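Local structure of iron Transport-associated domain protein (Bacillus anthracis, 4H8Q) at residues A[18-23]-A[35-40]; A[98-103]-A[121-126]. The protein binds heme through its NEAT domain, one of several in the anthrax hemophore IsdX2, whose natural form takes heme from methemoglobin. The protein carries 1 engineered substitution. One frame throughout, in Å; residues are numbered along the deposited sequence.

In the fold
Contacts 1 and 2 sit on neighbouring strands of one antiparallel barrel, the scaffold of this NEAT domain. Along the chain they come in series: contact 1 sets strand 14-24 against the loop that leads to strand 41-46, and contact 2 pairs the strands of the C-terminal hairpin, 101-109 and 114-125. They lie about 10 Å apart, centre to centre. Strands 14-24 and 114-125 are adjacent, so the first and last strands close the barrel, with Leu23 N 2.7 Å from Gln121 O and Ile18 packed on Phe124. Both the loop of contact 1 and the hairpin of contact 2 also supply residues to the heme pocket.

Contact 1 (A[18-23]-A[35-40]); sequences IAFKVL and TYVVSP. Engineered in segment 35-40: Thr35 (natural residue Gln). With HEM (protoporphyrin IX containing Fe), chain B.
Phe20 turns its ring edge to the carbonyl oxygen of Val38. CE1 meets that oxygen near the plane of the ring, with Phe20 CE1 to Val38 O at 3.2 Å, which probably suits the weakly positive edge of the ring. Phe20 CE2 touches the CG2 methyl of Val37 at 3.5 Å, the two side chains meeting at a slant. With CG placed between the backbone N and the carbonyl carbon (chi1 70°), the ring leans over toward the loop although the CB of Phe20 does not point at it. The same Val37 CG2 meets Val22 CG2 at 4.1 Å.

Ser39 makes the polar link. Its OG, anti to the backbone N (chi1 176°), accepts the amide of Phe20, with N to OG at 3.1 Å and 159° at the hydrogen. A side-chain hydroxyl thus receives a strand N-H just before the chain enters strand 41-46, whose Ala41 pairs with Ile18 by backbone hydrogen bonding in the antiparallel barrel of the NEAT fold. Pro40, which follows a cis peptide bond, sets its CB against Ile18 O at 3.4 Å.

The other end of the loop serves the heme. Tyr36 holds one ring face under the pyrrole methyl CMC of heme, which sits over the ring centre 3.4 Å above its plane, while Tyr36 OH approaches vinyl carbon CBB of heme at 3.1 Å. On the opposite face lies CG2 of Thr35, an engineered residue that replaces a glutamine.

Contact 2 (A[98-103]-A[121-126]); sequences FAKLNA and QIQFDP
The antiparallel hairpin of strands 101-109 and 114-125 is held here at its open end by Leu101 and Ile122, a hydrogen-bonded pair. Leu101 N donates to Ile122 O at 2.9 Å, and Ile122 N returns the bond to Leu101 O at 2.8 Å, both nearly straight. Next along comes the non-hydrogen-bonded pair Asn102 and Gln121, whose side chains run side by side with their amide planes 89° apart. The bond from Gln121 NE2 to Asn102 OD1 (3.1 Å) is weak and bent, and both residues have other partners: Gln121 binds Lys26 and Asp25, and Asn102 ND2 binds Glu68 on strand 62-69.

On the face of the sheet that carries Leu101 and Ile122, these apolar side chains join Phe92 inside the barrel of this NEAT domain, a member of the E-set clan; Ile122 also packs on Phe20, and its CG2 lies over one face of the Phe124 ring.

Around residues 98-100, side chains and a water make further links. Lys100 stays extended to its last bond and turns there (chi4 66°), which brings NZ to Gln123 OE1 at 3.0 Å, 17° out of the carbonyl plane; the same ammonium forms a salt bridge with Glu28. The other end of the Gln123 amide, NE2, donates to a water that also accepts the N-H of Phe124 and lies 2.7 Å from Ala99 O, to which it probably donates, bridging residues 98-103 and 121-126. Farther out, Pro126 sets its CG over one face of Phe98, offset toward the rim, 3.9 Å from the ring centroid in a CH-pi contact.

Contact 1 (A[18-23]-A[35-40])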
ATOM      1  N   ILE A  18      -9.129   7.511   2.680  1.00 21.16           N
ATOM      2  CA  ILE A  18      -7.967   8.330   2.360  1.00 18.47           C
ATOM      3  C   ILE A  18      -7.441   8.035   0.963  1.00 21.43           C
ATOM      4  O   ILE A  18      -7.079   6.908   0.640  1.00 18.32           O
ATOM      5  CB  ILE A  18      -6.851   8.203   3.422  1.00 20.22           C
ATOM      6  CG1 ILE A  18      -5.692   9.153   3.082  1.00 25.27           C
ATOM      7  CG2 ILE A  18      -6.389   6.757   3.556  1.00 21.15           C
ATOM      8  CD1 ILE A  18      -4.767   9.437   4.258  1.00 27.62           C
ATOM      9  N   ALA A  19      -7.414   9.062   0.118  1.00 18.90           N
ATOM     10  CA  ALA A  19      -6.898   8.888  -1.231  1.00 19.20           C
ATOM     11  C   ALA A  19      -5.380   8.833  -1.215  1.00 16.89           C
ATOM     12  O   ALA A  19      -4.738   9.408  -0.338  1.00 19.95           O
ATOM     13  CB  ALA A  19      -7.369  10.030  -2.137  1.00 23.56           C
ATOM     14  N   PHE A  20      -4.804   8.144  -2.191  1.00 16.87           N
ATOM     15  CA  PHE A  20      -3.347   8.054  -2.285  1.00 18.76           C
ATOM     16  C   PHE A  20      -2.939   7.676  -3.700  1.00 21.22           C
ATOM     17  O   PHE A  20      -3.779   7.262  -4.517  1.00 21.78           O
ATOM     18  CB  PHE A  20      -2.801   7.012  -1.300  1.00 17.66           C
ATOM     19  CG  PHE A  20      -3.141   5.602  -1.687  1.00 19.38           C
ATOM     20  CD1 PHE A  20      -4.367   5.054  -1.336  1.00 19.71           C
ATOM     21  CD2 PHE A  20      -2.244   4.831  -2.421  1.00 19.69           C
ATOM     22  CE1 PHE A  20      -4.694   3.761  -1.712  1.00 20.24           C
ATOM     23  CE2 PHE A  20      -2.557   3.533  -2.793  1.00 20.14           C
ATOM     24  CZ  PHE A  20      -3.784   2.996  -2.440  1.00 18.84           C
ATOM     25  N   LYS A  21      -1.645   7.820  -3.978  1.00 19.22           N
ATOM     26  CA  LYS A  21      -1.053   7.393  -5.230  1.00 20.13           C
ATOM     27  C   LYS A  21       0.238   6.655  -4.892  1.00 19.60           C
ATOM     28  O   LYS A  21       0.886   6.961  -3.884  1.00 21.03           O
ATOM     29  CB  LYS A  21      -0.728   8.615  -6.104  1.00 25.59           C
ATOM     30  CG  LYS A  21      -1.942   9.345  -6.646  1.00 32.98           C
ATOM     31  CD  LYS A  21      -1.530  10.640  -7.342  1.00 39.14           C
ATOM     32  CE  LYS A  21      -2.741  11.391  -7.896  1.00 46.25           C
ATOM     33  NZ  LYS A  21      -2.357  12.718  -8.475  1.00 46.41           N
ATOM     34  N   VAL A  22       0.601   5.681  -5.717  1.00 18.42           N
ATOM     35  CA  VAL A  22       1.906   5.045  -5.607  1.00 15.00           C
ATOM     36  C   VAL A  22       2.826   5.669  -6.645  1.00 18.17           C
ATOM     37  O   VAL A  22       2.485   5.724  -7.825  1.00 19.95           O
ATOM     38  CB  VAL A  22       1.826   3.527  -5.834  1.00 17.34           C
ATOM     39  CG1 VAL A  22       3.188   2.873  -5.584  1.00 17.24           C
ATOM     40  CG2 VAL A  22       0.771   2.919  -4.900  1.00 20.14           C
ATOM     41  N   LEU A  23       3.991   6.118  -6.191  1.00 18.15           N
ATOM     42  CA  LEU A  23       4.943   6.834  -7.035  1.00 19.64           C
ATOM     43  C   LEU A  23       6.173   5.995  -7.340  1.00 17.03           C
ATOM     44  O   LEU A  23       6.641   5.222  -6.508  1.00 18.61           O
ATOM     45  CB  LEU A  23       5.366   8.129  -6.336  1.00 18.96           C
ATOM     46  CG  LEU A  23       4.249   9.087  -5.932  1.00 18.85           C
ATOM     47  CD1 LEU A  23       4.827  10.271  -5.148  1.00 23.77           C
ATOM     48  CD2 LEU A  23       3.461   9.559  -7.165  1.00 22.27           C
ATOM     49  N   THR A  35      -1.654   1.016 -10.649  1.00 19.97           N
ATOM     50  CA  THR A  35      -2.716   0.317 -11.363  1.00 22.53           C
ATOM     51  C   THR A  35      -3.311  -0.828 -10.537  1.00 22.35           C
ATOM     52  O   THR A  35      -4.457  -1.244 -10.756  1.00 25.86           O
ATOM     53  CB  THR A  35      -2.137  -0.267 -12.677  1.00 27.24           C
ATOM     54  OG1 THR A  35      -1.804   0.810 -13.570  1.00 33.16           O
ATOM     55  CG2 THR A  35      -3.113  -1.207 -13.356  1.00 32.49           C
ATOM     56  N   TYR A  36      -2.528  -1.316  -9.580  1.00 18.23           N
ATOM     57  CA  TYR A  36      -2.837  -2.559  -8.871  1.00 18.83           C
ATOM     58  C   TYR A  36      -3.219  -2.336  -7.418  1.00 18.97           C
ATOM     59  O   TYR A  36      -3.214  -3.267  -6.618  1.00 22.35           O
ATOM     60  CB  TYR A  36      -1.652  -3.522  -8.961  1.00 20.94           C
ATOM     61  CG  TYR A  36      -1.369  -3.925 -10.385  1.00 22.60           C
ATOM     62  CD1 TYR A  36      -2.107  -4.927 -10.992  1.00 21.82           C
ATOM     63  CD2 TYR A  36      -0.398  -3.274 -11.133  1.00 22.32           C
ATOM     64  CE1 TYR A  36      -1.872  -5.291 -12.305  1.00 25.26           C
ATOM     65  CE2 TYR A  36      -0.151  -3.628 -12.446  1.00 22.22           C
ATOM     66  CZ  TYR A  36      -0.898  -4.637 -13.026  1.00 25.23           C
ATOM     67  OH  TYR A  36      -0.673  -4.994 -14.334  1.00 28.64           O
ATOM     68  N   VAL A  37      -3.537  -1.095  -7.075  1.00 18.74           N
ATOM     69  CA  VAL A  37      -4.044  -0.789  -5.747  1.00 20.57           C
ATOM     70  C   VAL A  37      -5.376  -0.065  -5.875  1.00 21.79           C
ATOM     71  O   VAL A  37      -5.671   0.548  -6.906  1.00 25.86           O
ATOM     72  CB  VAL A  37      -3.073   0.114  -4.960  1.00 20.67           C
ATOM     73  CG1 VAL A  37      -1.713  -0.529  -4.880  1.00 22.15           C
ATOM     74  CG2 VAL A  37      -2.982   1.498  -5.607  1.00 24.24           C
ATOM     75  N   VAL A  38      -6.192  -0.144  -4.832  1.00 20.54           N
ATOM     76  CA  VAL A  38      -7.451   0.578  -4.822  1.00 18.53           C
ATOM     77  C   VAL A  38      -7.350   1.835  -3.971  1.00 22.28           C
ATOM     78  O   VAL A  38      -6.963   1.780  -2.812  1.00 20.48           O
ATOM     79  CB  VAL A  38      -8.591  -0.290  -4.285  1.00 20.80           C
ATOM     80  CG1 VAL A  38      -9.872   0.535  -4.174  1.00 23.36           C
ATOM     81  CG2 VAL A  38      -8.784  -1.511  -5.168  1.00 26.72           C
ATOM     82  N   SER A  39      -7.668   2.983  -4.560  1.00 22.27           N
ATOM     83  CA  SER A  39      -7.781   4.214  -3.790  1.00 18.49           C
ATOM     84  C   SER A  39      -9.246   4.646  -3.870  1.00 21.12           C
ATOM     85  O   SER A  39      -9.850   4.538  -4.932  1.00 24.39           O
ATOM     86  CB  SER A  39      -6.867   5.295  -4.380  1.00 19.99           C
ATOM     87  OG  SER A  39      -7.032   6.532  -3.711  1.00 20.91           O
ATOM     88  N   PRO A  40      -9.820   5.138  -2.759  1.00 21.31           N
ATOM     89  CA  PRO A  40      -9.125   5.386  -1.495  1.00 18.90           C
ATOM     90  C   PRO A  40      -8.927   4.134  -0.663  1.00 18.65           C
ATOM     91  O   PRO A  40      -9.688   3.150  -0.770  1.00 20.03           O
ATOM     92  CB  PRO A  40     -10.084   6.322  -0.749  1.00 21.08           C
ATOM     93  CG  PRO A  40     -11.424   5.937  -1.254  1.00 26.19           C
ATOM     94  CD  PRO A  40     -11.224   5.590  -2.701  1.00 24.85           C
TER
HETATM   95  CHA HEM B 201       8.231  -1.369 -13.983  1.00 23.25           C
HETATM   96  CHB HEM B 201       5.723  -4.008 -17.194  1.00 22.75           C
HETATM   97  CHC HEM B 201       2.999  -5.875 -13.618  1.00 22.11           C
HETATM   98  CHD HEM B 201       5.091  -2.807 -10.480  1.00 20.78           C
HETATM   99  C1A HEM B 201       7.791  -1.931 -15.151  1.00 21.03           C
HETATM  100  C2A HEM B 201       8.345  -1.689 -16.471  1.00 20.33           C
HETATM  101  C3A HEM B 201       7.640  -2.417 -17.344  1.00 20.30           C
HETATM  102  C4A HEM B 201       6.631  -3.154 -16.619  1.00 22.42           C
HETATM  103  CMA HEM B 201       7.849  -2.491 -18.871  1.00 21.90           C
HETATM  104  CAA HEM B 201       9.523  -0.734 -16.792  1.00 22.49           C
HETATM  105  CBA HEM B 201       9.074   0.713 -16.583  1.00 31.07           C
HETATM  106  CGA HEM B 201       7.894   1.082 -17.456  1.00 35.96           C
HETATM  107  O1A HEM B 201       7.907   0.752 -18.669  1.00 39.74           O
HETATM  108  O2A HEM B 201       6.934   1.731 -16.963  1.00 36.76           O
HETATM  109  C1B HEM B 201       4.763  -4.715 -16.507  1.00 21.91           C
HETATM  110  C2B HEM B 201       3.769  -5.567 -17.115  1.00 21.13           C
HETATM  111  C3B HEM B 201       3.016  -6.082 -16.146  1.00 20.98           C
HETATM  112  C4B HEM B 201       3.505  -5.583 -14.872  1.00 21.95           C
HETATM  113  CMB HEM B 201       3.601  -5.808 -18.634  1.00 20.16           C
HETATM  114  CAB HEM B 201       1.835  -7.050 -16.378  1.00 24.12           C
HETATM  115  CBB HEM B 201       1.060  -7.410 -15.360  1.00 34.63           C
HETATM  116  C1C HEM B 201       3.305  -5.187 -12.460  1.00 21.06           C
HETATM  117  C2C HEM B 201       2.660  -5.359 -11.171  1.00 19.01           C
HETATM  118  C3C HEM B 201       3.235  -4.518 -10.301  1.00 18.40           C
HETATM  119  C4C HEM B 201       4.269  -3.776 -11.007  1.00 19.28           C
HETATM  120  CMC HEM B 201       1.518  -6.362 -10.871  1.00 22.61           C
HETATM  121  CAC HEM B 201       2.869  -4.359  -8.811  1.00 21.28           C
HETATM  122  CBC HEM B 201       3.634  -3.598  -8.030  1.00 31.07           C
HETATM  123  C1D HEM B 201       6.114  -2.173 -11.145  1.00 18.92           C
HETATM  124  C2D HEM B 201       6.997  -1.227 -10.514  1.00 19.12           C
HETATM  125  C3D HEM B 201       7.966  -0.778 -11.589  1.00 19.93           C
HETATM  126  C4D HEM B 201       7.584  -1.500 -12.777  1.00 19.35           C
HETATM  127  CMD HEM B 201       6.963  -0.758  -9.053  1.00 16.31           C
HETATM  128  CAD HEM B 201       9.120   0.228 -11.433  1.00 18.56           C
HETATM  129  CBD HEM B 201       8.746   1.550 -12.084  1.00 20.52           C
HETATM  130  CGD HEM B 201       7.498   2.133 -11.484  1.00 22.70           C
HETATM  131  O1D HEM B 201       7.400   2.269 -10.227  1.00 18.31           O
HETATM  132  O2D HEM B 201       6.593   2.489 -12.283  1.00 19.99           O
HETATM  133  NA  HEM B 201       6.753  -2.826 -15.278  1.00 17.31           N
HETATM  134  NB  HEM B 201       4.574  -4.745 -15.134  1.00 18.61           N
HETATM  135  NC  HEM B 201       4.269  -4.207 -12.318  1.00 17.08           N
HETATM  136  ND  HEM B 201       6.487  -2.314 -12.483  1.00 18.38           N
HETATM  137 FE   HEM B 201       5.678  -3.689 -13.761  1.00 20.52          FE

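Contact 2 (A[98-103]-A[121-126])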
ATOM      1  N   PHE A  98       1.045  13.265   5.455  1.00 28.75           N
ATOM      2  CA  PHE A  98       1.468  14.199   4.417  1.00 30.52           C
ATOM      3  C   PHE A  98       2.870  13.889   3.888  1.00 29.55           C
ATOM      4  O   PHE A  98       3.327  14.492   2.910  1.00 33.31           O
ATOM      5  CB  PHE A  98       1.372  15.645   4.917  1.00 29.75           C
ATOM      6  CG  PHE A  98      -0.032  16.078   5.219  1.00 33.36           C
ATOM      7  CD1 PHE A  98      -0.559  15.929   6.490  1.00 34.33           C
ATOM      8  CD2 PHE A  98      -0.831  16.613   4.223  1.00 34.41           C
ATOM      9  CE1 PHE A  98      -1.855  16.319   6.764  1.00 36.67           C
ATOM     10  CE2 PHE A  98      -2.129  17.008   4.492  1.00 35.52           C
ATOM     11  CZ  PHE A  98      -2.642  16.860   5.760  1.00 34.86           C
ATOM     12  N   ALA A  99       3.539  12.932   4.523  1.00 27.48           N
ATOM     13  CA  ALA A  99       4.875  12.540   4.107  1.00 27.99           C
ATOM     14  C   ALA A  99       4.813  11.286   3.241  1.00 27.99           C
ATOM     15  O   ALA A  99       3.921  10.451   3.411  1.00 24.41           O
ATOM     16  CB  ALA A  99       5.755  12.298   5.318  1.00 28.53           C
ATOM     17  N   LYS A 100       5.759  11.158   2.318  1.00 24.16           N
ATOM     18  CA  LYS A 100       5.865   9.952   1.506  1.00 20.83           C
ATOM     19  C   LYS A 100       6.243   8.775   2.389  1.00 23.61           C
ATOM     20  O   LYS A 100       7.079   8.896   3.293  1.00 26.31           O
ATOM     21  CB  LYS A 100       6.914  10.127   0.400  1.00 24.14           C
ATOM     22  CG  LYS A 100       6.511  11.092  -0.716  1.00 24.09           C
ATOM     23  CD  LYS A 100       7.646  11.252  -1.725  1.00 28.76           C
ATOM     24  CE  LYS A 100       7.228  12.068  -2.948  1.00 28.93           C
ATOM     25  NZ  LYS A 100       6.920  13.493  -2.616  1.00 36.04           N
ATOM     26  N   LEU A 101       5.628   7.630   2.126  1.00 18.83           N
ATOM     27  CA  LEU A 101       5.943   6.414   2.859  1.00 20.16           C
ATOM     28  C   LEU A 101       6.671   5.477   1.915  1.00 20.94           C
ATOM     29  O   LEU A 101       6.171   5.181   0.832  1.00 21.88           O
ATOM     30  CB  LEU A 101       4.655   5.761   3.361  1.00 19.64           C
ATOM     31  CG  LEU A 101       4.804   4.408   4.062  1.00 22.86           C
ATOM     32  CD1 LEU A 101       5.660   4.512   5.339  1.00 25.84           C
ATOM     33  CD2 LEU A 101       3.435   3.834   4.378  1.00 26.24           C
ATOM     34  N   ASN A 102       7.866   5.040   2.299  1.00 18.97           N
ATOM     35  CA  ASN A 102       8.614   4.100   1.477  1.00 18.22           C
ATOM     36  C   ASN A 102       8.040   2.699   1.577  1.00 19.77           C
ATOM     37  O   ASN A 102       7.671   2.243   2.660  1.00 20.42           O
ATOM     38  CB  ASN A 102      10.083   4.067   1.882  1.00 21.95           C
ATOM     39  CG  ASN A 102      10.796   5.363   1.578  1.00 25.71           C
ATOM     40  OD1 ASN A 102      10.576   5.978   0.531  1.00 24.27           O
ATOM     41  ND2 ASN A 102      11.660   5.789   2.497  1.00 27.26           N
ATOM     42  N   ALA A 103       7.974   2.012   0.441  1.00 18.15           N
ATOM     43  CA  ALA A 103       7.490   0.640   0.419  1.00 16.78           C
ATOM     44  C   ALA A 103       8.292  -0.170  -0.586  1.00 19.16           C
ATOM     45  O   ALA A 103       9.039   0.385  -1.397  1.00 19.50           O
ATOM     46  CB  ALA A 103       6.006   0.602   0.072  1.00 18.30           C
ATOM     47  N   GLN A 121       7.174   4.734  -3.483  1.00 18.61           N
ATOM     48  CA  GLN A 121       6.674   5.578  -2.407  1.00 20.96           C
ATOM     49  C   GLN A 121       5.162   5.694  -2.473  1.00 19.92           C
ATOM     50  O   GLN A 121       4.579   5.768  -3.552  1.00 19.49           O
ATOM     51  CB  GLN A 121       7.288   6.979  -2.454  1.00 18.75           C
ATOM     52  CG  GLN A 121       8.705   7.047  -1.914  1.00 20.03           C
ATOM     53  CD  GLN A 121       9.723   6.594  -2.928  1.00 22.30           C
ATOM     54  OE1 GLN A 121       9.801   7.154  -4.021  1.00 23.22           O
ATOM     55  NE2 GLN A 121      10.510   5.581  -2.582  1.00 24.78           N
ATOM     56  N   ILE A 122       4.524   5.701  -1.310  1.00 16.86           N
ATOM     57  CA  ILE A 122       3.099   5.970  -1.246  1.00 14.59           C
ATOM     58  C   ILE A 122       2.901   7.404  -0.784  1.00 20.09           C
ATOM     59  O   ILE A 122       3.465   7.818   0.231  1.00 20.49           O
ATOM     60  CB  ILE A 122       2.396   5.010  -0.266  1.00 18.31           C
ATOM     61  CG1 ILE A 122       2.530   3.573  -0.775  1.00 19.70           C
ATOM     62  CG2 ILE A 122       0.926   5.393  -0.118  1.00 19.42           C
ATOM     63  CD1 ILE A 122       2.200   2.491   0.270  1.00 22.86           C
ATOM     64  N   GLN A 123       2.109   8.164  -1.533  1.00 18.34           N
ATOM     65  CA  GLN A 123       1.759   9.520  -1.122  1.00 20.04           C
ATOM     66  C   GLN A 123       0.265   9.601  -0.882  1.00 19.23           C
ATOM     67  O   GLN A 123      -0.525   9.432  -1.805  1.00 21.23           O
ATOM     68  CB  GLN A 123       2.172  10.553  -2.173  1.00 23.19           C
ATOM     69  CG  GLN A 123       1.902  11.985  -1.738  1.00 23.54           C
ATOM     70  CD  GLN A 123       3.163  12.690  -1.263  1.00 30.30           C
ATOM     71  OE1 GLN A 123       4.022  13.054  -2.069  1.00 27.66           O
ATOM     72  NE2 GLN A 123       3.285  12.878   0.050  1.00 29.21           N
ATOM     73  N   PHE A 124      -0.109   9.842   0.371  1.00 20.55           N
ATOM     74  CA  PHE A 124      -1.502  10.048   0.733  1.00 19.71           C
ATOM     75  C   PHE A 124      -1.872  11.499   0.480  1.00 24.85           C
ATOM     76  O   PHE A 124      -1.008  12.383   0.512  1.00 25.00           O
ATOM     77  CB  PHE A 124      -1.734   9.705   2.207  1.00 19.82           C
ATOM     78  CG  PHE A 124      -1.343   8.297   2.566  1.00 21.48           C
ATOM     79  CD1 PHE A 124      -0.112   8.032   3.128  1.00 22.97           C
ATOM     80  CD2 PHE A 124      -2.215   7.242   2.327  1.00 23.03           C
ATOM     81  CE1 PHE A 124       0.261   6.740   3.447  1.00 22.80           C
ATOM     82  CE2 PHE A 124      -1.853   5.943   2.650  1.00 21.57           C
ATOM     83  CZ  PHE A 124      -0.616   5.698   3.213  1.00 21.74           C
ATOM     84  N   ASP A 125      -3.155  11.742   0.221  1.00 21.54           N
ATOM     85  CA  ASP A 125      -3.656  13.106   0.095  1.00 25.13           C
ATOM     86  C   ASP A 125      -4.929  13.261   0.914  1.00 22.46           C
ATOM     87  O   ASP A 125      -6.031  13.093   0.396  1.00 23.96           O
ATOM     88  CB  ASP A 125      -3.911  13.461  -1.371  1.00 25.97           C
ATOM     89  CG  ASP A 125      -4.333  14.908  -1.553  1.00 32.46           C
ATOM     90  OD1 ASP A 125      -4.492  15.615  -0.538  1.00 31.41           O
ATOM     91  OD2 ASP A 125      -4.516  15.334  -2.713  1.00 38.37           O
ATOM     92  N   PRO A 126      -4.776  13.573   2.211  1.00 25.54           N
ATOM     93  CA  PRO A 126      -5.899  13.645   3.151  1.00 28.41           C
ATOM     94  C   PRO A 126      -6.970  14.632   2.714  1.00 30.81           C
ATOM     95  O   PRO A 126      -8.132  14.476   3.094  1.00 32.17           O
ATOM     96  CB  PRO A 126      -5.238  14.133   4.440  1.00 30.08           C
ATOM     97  CG  PRO A 126      -3.840  13.644   4.337  1.00 27.05           C
ATOM     98  CD  PRO A 126      -3.486  13.795   2.886  1.00 27.75           C
TER
HETATM   99  O   HOH W   1       1.665  11.186   2.042  1.00 27.58           O